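Local coordinates for protein flavoenzyme PA4991 (Pseudomonas aeruginosa PAO1, PDB 5EZ7) that binds one FAD per subunit and probably works as an FAD-dependent oxidoreductase of the DAO family, although its physiological substrate is unknown, at residues 223-234 and 310-321. Sequence-based numbering, arbitrary orientation.
Sequences AMQRRPLHMVMV and WATLRVDRAEPA. With FAD (flavin-adenine dinucleotide), chain B.
R317 reaches across to R227 and L229 on the face of the two-stranded ribbon that borders the flavin. Its guanidinium is sandwiched: L229 CG sits 3.5 Å from CZ of R317 over the centre of one face, and the R227 guanidinium stacks on the other, planes 24° apart. A bend at chi3 (-72°) folds R317 back over its neighbour strand, where NE gives R227 O a 3.0 Å bond in the guanidinium plane. The backbone N of R317 grips the same oxygen from the opposite face of the carbonyl. The two like charges are probably offset by carboxylates, E277 bridging to R317 NH2 and E319 OE2 lying 2.6 Å from R227 NH2 in a salt bridge whose hydrogen bond is weak. E319 OE1 also accepts from Q225 NE2 (3.0 Å), so its carboxylate is shared by two side chains of 223-234.

On the reverse face, H230 lies under the R314 guanidinium, centres 3.9 Å apart, while its NE2 hydrogen-bonds T312 OG1 (2.8 Å), which lies at the ring edge in its plane. ND1 is hydrogen-bonded to G280 O, and the two bonds together fix the ring's rotation. A water joins R314 NE to L229 O. Toward the far end, V234 CG1 stands 3.7 Å from the centroid of the W310 six-membered ring, over its face, a CH-pi contact, and R293 adds a cation-pi partner to the indole.

Continuous antiparallel pairing runs from M224-P320 to V234-W310, and 309-320 forms an outer strand of the large mixed sheet, with 267-272 flanking 224-236 on its other side. L229, M231, V315 and R317 border the dimethylbenzene end of the isoalloxazine, M231 CG and L229 CD1 touching methyl C7M. The pair thus brings the edge of the large sheet against the flavin, consistent with the two-domain fold of the DAO family.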
loop_
_atom_site.group_PDB
_atom_site.type_symbol
_atom_site.label_atom_id
_atom_site.label_comp_id
_atom_site.label_asym_id
_atom_site.label_seq_id
_atom_site.Cartn_x
_atom_site.Cartn_y
_atom_site.Cartn_z
ATOM N N ALA A 223 -1.957 9.371 -17.810
ATOM C CA ALA A 223 -3.342 8.925 -17.640
ATOM C C ALA A 223 -3.370 7.791 -16.632
ATOM O O ALA A 223 -2.383 7.085 -16.476
ATOM C CB ALA A 223 -3.958 8.502 -18.960
ATOM N N MET A 224 -4.510 7.619 -15.974
ATOM C CA MET A 224 -4.670 6.683 -14.890
ATOM C C MET A 224 -5.758 5.718 -15.256
ATOM O O MET A 224 -6.695 6.114 -15.967
ATOM C CB MET A 224 -5.107 7.442 -13.637
ATOM C CG MET A 224 -5.005 6.618 -12.359
ATOM S SD MET A 224 -5.445 7.620 -10.929
ATOM C CE MET A 224 -7.239 7.596 -11.109
ATOM N N GLN A 225 -5.657 4.477 -14.765
ATOM C CA GLN A 225 -6.775 3.522 -14.845
ATOM C C GLN A 225 -7.161 3.086 -13.433
ATOM O O GLN A 225 -6.386 3.213 -12.501
ATOM C CB GLN A 225 -6.470 2.290 -15.730
ATOM C CG GLN A 225 -5.309 1.409 -15.223
ATOM C CD GLN A 225 -5.089 0.131 -16.035
ATOM O OE1 GLN A 225 -5.761 -0.088 -16.992
ATOM N NE2 GLN A 225 -4.163 -0.717 -15.617
ATOM N N ARG A 226 -8.371 2.569 -13.311
ATOM C CA ARG A 226 -8.957 2.111 -12.052
ATOM C C ARG A 226 -9.387 0.662 -12.264
ATOM O O ARG A 226 -10.169 0.394 -13.138
ATOM C CB ARG A 226 -10.160 2.987 -11.701
ATOM C CG ARG A 226 -9.823 4.369 -11.136
ATOM C CD ARG A 226 -11.076 5.118 -10.694
ATOM N NE ARG A 226 -10.985 6.513 -11.081
ATOM C CZ ARG A 226 -10.878 7.561 -10.271
ATOM N NH1 ARG A 226 -10.904 7.421 -8.963
ATOM N NH2 ARG A 226 -10.752 8.783 -10.791
ATOM N N ARG A 227 -8.824 -0.274 -11.520
ATOM C CA ARG A 227 -9.187 -1.671 -11.697
ATOM C C ARG A 227 -9.803 -2.132 -10.412
ATOM O O ARG A 227 -9.096 -2.334 -9.423
ATOM C CB ARG A 227 -7.994 -2.511 -12.050
ATOM C CG ARG A 227 -7.542 -2.243 -13.474
ATOM C CD ARG A 227 -6.103 -2.690 -13.665
ATOM N NE ARG A 227 -5.998 -4.140 -13.536
ATOM C CZ ARG A 227 -5.146 -4.819 -12.762
ATOM N NH1 ARG A 227 -5.196 -6.155 -12.759
ATOM N NH2 ARG A 227 -4.250 -4.219 -12.009
ATOM N N PRO A 228 -11.135 -2.271 -10.408
ATOM C CA PRO A 228 -11.785 -2.569 -9.136
ATOM C C PRO A 228 -11.486 -4.001 -8.604
ATOM O O PRO A 228 -11.089 -4.890 -9.353
ATOM C CB PRO A 228 -13.261 -2.352 -9.464
ATOM C CG PRO A 228 -13.361 -2.775 -10.904
ATOM C CD PRO A 228 -12.074 -2.358 -11.548
ATOM N N LEU A 229 -11.604 -4.153 -7.298
ATOM C CA LEU A 229 -11.584 -5.452 -6.614
ATOM C C LEU A 229 -12.852 -5.561 -5.768
ATOM O O LEU A 229 -13.365 -4.545 -5.300
ATOM C CB LEU A 229 -10.349 -5.550 -5.710
ATOM C CG LEU A 229 -9.032 -5.850 -6.435
ATOM C CD1 LEU A 229 -7.889 -5.638 -5.489
ATOM C CD2 LEU A 229 -8.951 -7.271 -6.975
ATOM N N HIS A 230 -13.360 -6.782 -5.575
ATOM C CA HIS A 230 -14.437 -7.100 -4.581
ATOM C C HIS A 230 -13.915 -8.085 -3.534
ATOM O O HIS A 230 -14.071 -9.307 -3.668
ATOM C CB HIS A 230 -15.646 -7.715 -5.277
ATOM C CG HIS A 230 -16.919 -7.642 -4.487
ATOM N ND1 HIS A 230 -18.119 -8.084 -4.994
ATOM C CD2 HIS A 230 -17.196 -7.140 -3.262
ATOM C CE1 HIS A 230 -19.082 -7.856 -4.122
ATOM N NE2 HIS A 230 -18.550 -7.276 -3.063
ATOM N N MET A 231 -13.287 -7.538 -2.503
ATOM C CA MET A 231 -12.667 -8.324 -1.452
ATOM C C MET A 231 -13.730 -8.800 -0.480
ATOM O O MET A 231 -14.724 -8.117 -0.291
ATOM C CB MET A 231 -11.664 -7.468 -0.676
ATOM C CG MET A 231 -10.536 -6.837 -1.490
ATOM S SD MET A 231 -9.446 -7.999 -2.316
ATOM C CE MET A 231 -8.559 -8.590 -0.868
ATOM N N VAL A 232 -13.493 -9.958 0.162
ATOM C CA VAL A 232 -14.417 -10.561 1.101
ATOM C C VAL A 232 -13.729 -10.650 2.451
ATOM O O VAL A 232 -12.553 -10.935 2.529
ATOM C CB VAL A 232 -14.862 -11.967 0.639
ATOM C CG1 VAL A 232 -15.898 -12.545 1.605
ATOM C CG2 VAL A 232 -15.484 -11.893 -0.731
ATOM N N MET A 233 -14.464 -10.388 3.524
ATOM C CA MET A 233 -13.920 -10.517 4.889
ATOM C C MET A 233 -14.812 -11.509 5.663
ATOM O O MET A 233 -16.047 -11.384 5.623
ATOM C CB MET A 233 -13.917 -9.169 5.621
ATOM C CG MET A 233 -12.963 -8.115 5.080
ATOM S SD MET A 233 -13.124 -6.458 5.823
ATOM C CE MET A 233 -14.631 -5.889 5.102
ATOM N N VAL A 234 -14.189 -12.477 6.352
ATOM C CA VAL A 234 -14.892 -13.365 7.291
ATOM C C VAL A 234 -14.333 -13.155 8.689
ATOM O O VAL A 234 -13.121 -13.226 8.883
ATOM C CB VAL A 234 -14.665 -14.859 7.003
ATOM C CG1 VAL A 234 -15.757 -15.691 7.652
ATOM C CG2 VAL A 234 -14.603 -15.108 5.537
ATOM N N TRP A 310 -19.753 -11.948 7.951
ATOM C CA TRP A 310 -19.325 -11.823 6.573
ATOM C C TRP A 310 -19.603 -10.424 6.068
ATOM O O TRP A 310 -20.687 -9.883 6.267
ATOM C CB TRP A 310 -20.111 -12.758 5.674
ATOM C CG TRP A 310 -19.961 -14.180 6.006
ATOM C CD1 TRP A 310 -20.688 -14.893 6.943
ATOM C CD2 TRP A 310 -19.063 -15.114 5.401
ATOM N NE1 TRP A 310 -20.278 -16.200 6.948
ATOM C CE2 TRP A 310 -19.278 -16.360 6.020
ATOM C CE3 TRP A 310 -18.089 -15.019 4.394
ATOM C CZ2 TRP A 310 -18.550 -17.491 5.680
ATOM C CZ3 TRP A 310 -17.371 -16.143 4.054
ATOM C CH2 TRP A 310 -17.604 -17.364 4.695
ATOM N N ALA A 311 -18.627 -9.853 5.380
ATOM C CA ALA A 311 -18.794 -8.570 4.708
ATOM C C ALA A 311 -17.957 -8.555 3.434
ATOM O O ALA A 311 -17.107 -9.416 3.228
ATOM C CB ALA A 311 -18.356 -7.457 5.651
ATOM N N THR A 312 -18.182 -7.587 2.568
ATOM C CA THR A 312 -17.327 -7.410 1.415
ATOM C C THR A 312 -16.895 -5.966 1.315
ATOM O O THR A 312 -17.441 -5.081 1.994
ATOM C CB THR A 312 -17.982 -7.855 0.121
ATOM O OG1 THR A 312 -18.845 -6.821 -0.352
ATOM C CG2 THR A 312 -18.730 -9.180 0.328
ATOM N N LEU A 313 -15.891 -5.742 0.477
ATOM C CA LEU A 313 -15.330 -4.435 0.294
ATOM C C LEU A 313 -14.986 -4.206 -1.176
ATOM O O LEU A 313 -14.260 -5.008 -1.774
ATOM C CB LEU A 313 -14.076 -4.391 1.120
ATOM C CG LEU A 313 -13.242 -3.125 1.029
ATOM C CD1 LEU A 313 -13.973 -1.985 1.732
ATOM C CD2 LEU A 313 -11.916 -3.389 1.673
ATOM N N ARG A 314 -15.513 -3.115 -1.749
ATOM C CA ARG A 314 -15.241 -2.709 -3.126
ATOM C C ARG A 314 -14.181 -1.632 -3.051
ATOM O O ARG A 314 -14.302 -0.711 -2.255
ATOM C CB ARG A 314 -16.504 -2.197 -3.807
ATOM C CG ARG A 314 -17.726 -3.054 -3.507
ATOM C CD ARG A 314 -18.922 -2.789 -4.427
ATOM N NE ARG A 314 -18.668 -3.562 -5.601
ATOM C CZ ARG A 314 -19.337 -4.615 -6.069
ATOM N NH1 ARG A 314 -20.471 -5.046 -5.550
ATOM N NH2 ARG A 314 -18.849 -5.215 -7.151
ATOM N N VAL A 315 -13.109 -1.769 -3.819
ATOM C CA VAL A 315 -12.074 -0.739 -3.878
ATOM C C VAL A 315 -11.362 -0.810 -5.211
ATOM O O VAL A 315 -11.140 -1.890 -5.771
ATOM C CB VAL A 315 -11.075 -0.843 -2.701
ATOM C CG1 VAL A 315 -10.468 -2.219 -2.587
ATOM C CG2 VAL A 315 -9.960 0.187 -2.789
ATOM N N ASP A 316 -11.047 0.361 -5.734
ATOM C CA ASP A 316 -10.321 0.515 -7.011
ATOM C C ASP A 316 -8.815 0.515 -6.785
ATOM O O ASP A 316 -8.328 1.168 -5.857
ATOM C CB ASP A 316 -10.662 1.848 -7.648
ATOM C CG ASP A 316 -12.049 1.899 -8.198
ATOM O OD1 ASP A 316 -12.618 0.823 -8.505
ATOM O OD2 ASP A 316 -12.550 3.047 -8.355
ATOM N N ARG A 317 -8.083 -0.238 -7.600
ATOM C CA ARG A 317 -6.630 -0.073 -7.684
ATOM C C ARG A 317 -6.383 1.100 -8.610
ATOM O O ARG A 317 -6.989 1.172 -9.663
ATOM C CB ARG A 317 -5.958 -1.332 -8.211
ATOM C CG ARG A 317 -5.998 -2.480 -7.219
ATOM C CD ARG A 317 -5.738 -3.803 -7.910
ATOM N NE ARG A 317 -6.882 -4.173 -8.718
ATOM C CZ ARG A 317 -7.054 -5.354 -9.326
ATOM N NH1 ARG A 317 -8.151 -5.569 -10.067
ATOM N NH2 ARG A 317 -6.139 -6.322 -9.200
ATOM N N ALA A 318 -5.480 1.995 -8.210
ATOM C CA ALA A 318 -5.097 3.179 -8.959
ATOM C C ALA A 318 -3.730 2.953 -9.575
ATOM O O ALA A 318 -2.750 2.800 -8.867
ATOM C CB ALA A 318 -5.078 4.386 -8.054
ATOM N N GLU A 319 -3.690 2.912 -10.903
ATOM C CA GLU A 319 -2.493 2.552 -11.650
ATOM C C GLU A 319 -2.274 3.466 -12.866
ATOM O O GLU A 319 -3.239 4.074 -13.378
ATOM C CB GLU A 319 -2.615 1.111 -12.172
ATOM C CG GLU A 319 -2.653 0.081 -11.079
ATOM C CD GLU A 319 -3.012 -1.284 -11.583
ATOM O OE1 GLU A 319 -3.202 -1.403 -12.807
ATOM O OE2 GLU A 319 -3.123 -2.243 -10.765
ATOM N N PRO A 320 -1.027 3.519 -13.356
ATOM C CA PRO A 320 -0.828 4.146 -14.652
ATOM C C PRO A 320 -1.607 3.422 -15.746
ATOM O O PRO A 320 -1.702 2.178 -15.746
ATOM C CB PRO A 320 0.669 4.002 -14.888
ATOM C CG PRO A 320 1.059 2.793 -14.106
ATOM C CD PRO A 320 0.199 2.855 -12.876
ATOM N N ALA A 321 -2.199 4.205 -16.643
ATOM C CA ALA A 321 -2.862 3.611 -17.815
ATOM C C ALA A 321 -1.820 2.898 -18.649
ATOM O O ALA A 321 -0.653 3.329 -18.701
ATOM C CB ALA A 321 -3.539 4.684 -18.656
HETATM P PA FAD B . -2.989 5.146 -1.586
HETATM O O1A FAD B . -2.745 4.181 -0.473
HETATM O O2A FAD B . -4.299 5.148 -2.324
HETATM O O5B FAD B . -2.701 6.591 -1.000
HETATM C C5B FAD B . -3.053 7.775 -1.688
HETATM C C4B FAD B . -3.276 8.824 -0.619
HETATM O O4B FAD B . -3.446 10.107 -1.242
HETATM C C3B FAD B . -4.523 8.520 0.217
HETATM O O3B FAD B . -4.204 8.456 1.608
HETATM C C2B FAD B . -5.452 9.673 -0.113
HETATM O O2B FAD B . -6.303 10.082 0.956
HETATM C C1B FAD B . -4.480 10.773 -0.548
HETATM N N9A FAD B . -5.084 11.758 -1.453
HETATM C C8A FAD B . -5.888 11.498 -2.499
HETATM N N7A FAD B . -6.254 12.647 -3.092
HETATM C C5A FAD B . -5.675 13.656 -2.432
HETATM C C6A FAD B . -5.671 15.121 -2.555
HETATM N N6A FAD B . -6.371 15.690 -3.547
HETATM N N1A FAD B . -4.945 15.836 -1.680
HETATM C C2A FAD B . -4.246 15.239 -0.697
HETATM N N3A FAD B . -4.209 13.902 -0.520
HETATM C C4A FAD B . -4.900 13.078 -1.346
HETATM N N1 FAD B . 0.216 -4.592 -2.942
HETATM C C2 FAD B . 1.108 -5.478 -2.451
HETATM O O2 FAD B . 2.329 -5.295 -2.673
HETATM N N3 FAD B . 0.735 -6.550 -1.730
HETATM C C4 FAD B . -0.539 -6.815 -1.456
HETATM O O4 FAD B . -0.861 -7.809 -0.775
HETATM C C4X FAD B . -1.569 -5.896 -1.955
HETATM N N5 FAD B . -2.875 -6.114 -1.711
HETATM C C5X FAD B . -3.809 -5.258 -2.163
HETATM C C6 FAD B . -5.145 -5.510 -1.875
HETATM C C7 FAD B . -6.135 -4.655 -2.316
HETATM C C7M FAD B . -7.567 -4.939 -1.977
HETATM C C8 FAD B . -5.763 -3.441 -3.085
HETATM C C8M FAD B . -6.799 -2.458 -3.585
HETATM C C9 FAD B . -4.433 -3.199 -3.379
HETATM C C9A FAD B . -3.424 -4.059 -2.951
HETATM N N10 FAD B . -2.047 -3.832 -3.229
HETATM C C10 FAD B . -1.097 -4.730 -2.729
HETATM C "C1'" FAD B . -1.595 -2.666 -3.971
HETATM C "C2'" FAD B . -1.362 -1.540 -2.979
HETATM O "O2'" FAD B . -2.426 -1.452 -2.021
HETATM C "C3'" FAD B . -1.178 -0.212 -3.699
HETATM O "O3'" FAD B . -0.291 -0.413 -4.818
HETATM C "C4'" FAD B . -0.586 0.839 -2.763
HETATM O "O4'" FAD B . -1.126 0.738 -1.445
HETATM C "C5'" FAD B . -0.848 2.244 -3.270
HETATM O "O5'" FAD B . -0.138 3.178 -2.445
HETATM P P FAD B . -0.340 4.742 -2.702
HETATM O O1P FAD B . 0.250 5.493 -1.537
HETATM O O2P FAD B . 0.142 5.002 -4.084
HETATM O O3P FAD B . -1.936 4.891 -2.776
HETATM O O HOH W 1 -15.875 -4.044 -6.646
#